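PDB 2B3F: glucose-binding protein from Thermus thermophilus HB27, which binds glucose and galactose and probably delivers sugar to a binding-protein-dependent transport system. Local coordinates for residues Gly100-Asp103 with Leu104-Lys108. Sequence-based numbering, arbitrary orientation.
Sequences GLID and LISYK
The backbone oxygen Ile-102 O takes two hydrogen bonds where helix 99-105 runs into strand 106-107. One comes from the hydroxyl Ser-106 OG, 2.6 Å from Ile-102 O. The other comes from the amide Ile-105 N, 3.2 Å from Ile-102 O. The two donors lie on opposite faces of the carbonyl plane, each well above it. Ser-106 OG is anti to its own carbonyl carbon (chi1 -68°), which places it within bonding distance of Ile-102 O. There Ser-106 OG also lies 3.6 Å from the methyl Ile-102 CG2. With an alanine here, Ile-102 O would probably keep the Ile-105 amide but lose its hydroxyl partner, and the link to the strand would be weaker. The next amide, Ser-106 N, bonds to Asp-103 O at 3.3 Å. The i to i+3 bonds from Ile-105 N and Ser-106 N show the turn tightening. Two residues before Ser-106, Leu-104 N still makes an i to i+4 bond to Gly-100 O. With chi1 at 58°, Ile-105 CG1 is flanked by both backbone arms of its own residue, and it comes to 3.2 Å from Ile-102 O. Ile-105 CD1 meets Ile-102 CD1 at 4.3 Å. Leu-101 CD1 and Leu-104 CD1 make a similar loose apolar contact. Asp-103 OD2 forms a salt bridge with Lys-99 NZ, one turn back. Leu-101 and Leu-104 both pack on Met-275 of strand 272-280. Ile-105 and Ser-106 touch Ile-111 of strand 110-115, which pairs antiparallel with strand 106-107. The segment thus leads from helix 99-105 directly into a beta hairpin of the larger sheet.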
ATOM      1  N   GLY A 100       0.013  17.217   4.813  1.00 22.68           N
ATOM      2  CA  GLY A 100      -0.324  16.472   3.594  1.00 21.90           C
ATOM      3  C   GLY A 100      -1.188  15.261   3.873  1.00 21.56           C
ATOM      4  O   GLY A 100      -2.087  14.935   3.095  1.00 21.71           O
ATOM      5  N   LEU A 101      -0.911  14.595   4.989  1.00 20.55           N
ATOM      6  CA  LEU A 101      -1.731  13.463   5.439  1.00 20.10           C
ATOM      7  C   LEU A 101      -3.113  13.920   5.909  1.00 19.42           C
ATOM      8  O   LEU A 101      -4.122  13.311   5.561  1.00 18.98           O
ATOM      9  CB  LEU A 101      -1.005  12.682   6.532  1.00 20.15           C
ATOM     10  CG  LEU A 101      -1.643  11.380   6.986  1.00 19.71           C
ATOM     11  CD1 LEU A 101      -1.837  10.390   5.828  1.00 20.19           C
ATOM     12  CD2 LEU A 101      -0.776  10.752   8.076  1.00 19.00           C
ATOM     13  N   ILE A 102      -3.173  15.006   6.684  1.00 19.51           N
ATOM     14  CA  ILE A 102      -4.460  15.567   7.078  1.00 19.87           C
ATOM     15  C   ILE A 102      -5.294  15.885   5.829  1.00 19.07           C
ATOM     16  O   ILE A 102      -6.505  15.648   5.788  1.00 18.70           O
ATOM     17  CB  ILE A 102      -4.308  16.851   7.958  1.00 20.25           C
ATOM     18  CG1 ILE A 102      -3.583  16.541   9.275  1.00 21.47           C
ATOM     19  CG2 ILE A 102      -5.684  17.465   8.258  1.00 20.34           C
ATOM     20  CD1 ILE A 102      -4.350  15.668  10.212  1.00 23.90           C
ATOM     21  N   ASP A 103      -4.633  16.413   4.804  1.00 19.71           N
ATOM     22  CA  ASP A 103      -5.342  16.741   3.574  1.00 20.76           C
ATOM     23  C   ASP A 103      -5.997  15.516   2.938  1.00 20.14           C
ATOM     24  O   ASP A 103      -7.121  15.608   2.479  1.00 20.70           O
ATOM     25  CB  ASP A 103      -4.410  17.413   2.573  1.00 21.89           C
ATOM     26  CG  ASP A 103      -3.979  18.819   2.996  1.00 25.39           C
ATOM     27  OD1 ASP A 103      -4.635  19.457   3.865  1.00 29.58           O
ATOM     28  OD2 ASP A 103      -2.974  19.299   2.427  1.00 31.72           O
ATOM     29  N   LEU A 104      -5.325  14.362   2.951  1.00 19.98           N
ATOM     30  CA  LEU A 104      -5.866  13.135   2.323  1.00 19.95           C
ATOM     31  C   LEU A 104      -7.091  12.582   3.005  1.00 19.96           C
ATOM     32  O   LEU A 104      -7.872  11.856   2.390  1.00 19.74           O
ATOM     33  CB  LEU A 104      -4.829  12.015   2.335  1.00 19.83           C
ATOM     34  CG  LEU A 104      -3.657  12.073   1.388  1.00 22.04           C
ATOM     35  CD1 LEU A 104      -2.773  10.887   1.650  1.00 22.14           C
ATOM     36  CD2 LEU A 104      -4.120  12.080  -0.069  1.00 22.10           C
ATOM     37  N   ILE A 105      -7.246  12.878   4.289  1.00 19.51           N
ATOM     38  CA  ILE A 105      -8.375  12.356   5.076  1.00 19.95           C
ATOM     39  C   ILE A 105      -9.493  13.396   5.285  1.00 20.12           C
ATOM     40  O   ILE A 105     -10.501  13.100   5.939  1.00 20.09           O
ATOM     41  CB  ILE A 105      -7.899  11.779   6.449  1.00 19.56           C
ATOM     42  CG1 ILE A 105      -7.157  12.850   7.274  1.00 20.03           C
ATOM     43  CG2 ILE A 105      -6.972  10.613   6.221  1.00 20.73           C
ATOM     44  CD1 ILE A 105      -6.756  12.419   8.658  1.00 20.81           C
ATOM     45  N   SER A 106      -9.313  14.573   4.689  1.00 20.64           N
ATOM     46  CA  SER A 106     -10.203  15.724   4.867  1.00 21.36           C
ATOM     47  C   SER A 106     -11.023  15.955   3.604  1.00 21.87           C
ATOM     48  O   SER A 106     -10.509  15.808   2.499  1.00 23.08           O
ATOM     49  CB  SER A 106      -9.371  16.974   5.172  1.00 21.14           C
ATOM     50  OG  SER A 106      -8.742  16.878   6.439  1.00 21.74           O
ATOM     51  N   TYR A 107     -12.290  16.320   3.767  1.00 22.20           N
ATOM     52  CA  TYR A 107     -13.177  16.544   2.625  1.00 22.43           C
ATOM     53  C   TYR A 107     -14.423  17.306   3.053  1.00 22.17           C
ATOM     54  O   TYR A 107     -15.088  16.932   4.031  1.00 20.93           O
ATOM     55  CB  TYR A 107     -13.591  15.196   2.027  1.00 23.31           C
ATOM     56  CG  TYR A 107     -14.467  15.267   0.785  1.00 23.57           C
ATOM     57  CD1 TYR A 107     -13.953  15.743  -0.421  1.00 24.59           C
ATOM     58  CD2 TYR A 107     -15.786  14.809   0.807  1.00 24.31           C
ATOM     59  CE1 TYR A 107     -14.733  15.799  -1.568  1.00 25.83           C
ATOM     60  CE2 TYR A 107     -16.581  14.854  -0.346  1.00 25.54           C
ATOM     61  CZ  TYR A 107     -16.036  15.359  -1.528  1.00 26.29           C
ATOM     62  OH  TYR A 107     -16.795  15.425  -2.687  1.00 29.15           O
ATOM     63  N   LYS A 108     -14.758  18.346   2.297  1.00 22.80           N
ATOM     64  CA  LYS A 108     -15.968  19.134   2.544  1.00 24.21           C
ATOM     65  C   LYS A 108     -16.139  19.548   4.010  1.00 23.86           C
ATOM     66  O   LYS A 108     -17.224  19.461   4.574  1.00 25.35           O
ATOM     67  CB  LYS A 108     -17.201  18.396   2.025  1.00 24.58           C
ATOM     68  CG  LYS A 108     -17.227  18.340   0.508  1.00 26.75           C
ATOM     69  CD  LYS A 108     -18.621  18.184  -0.046  1.00 28.24           C
ATOM     70  CE  LYS A 108     -18.640  18.202  -1.574  1.00 31.56           C
ATOM     71  NZ  LYS A 108     -17.821  19.318  -2.195  1.00 36.42           N
TER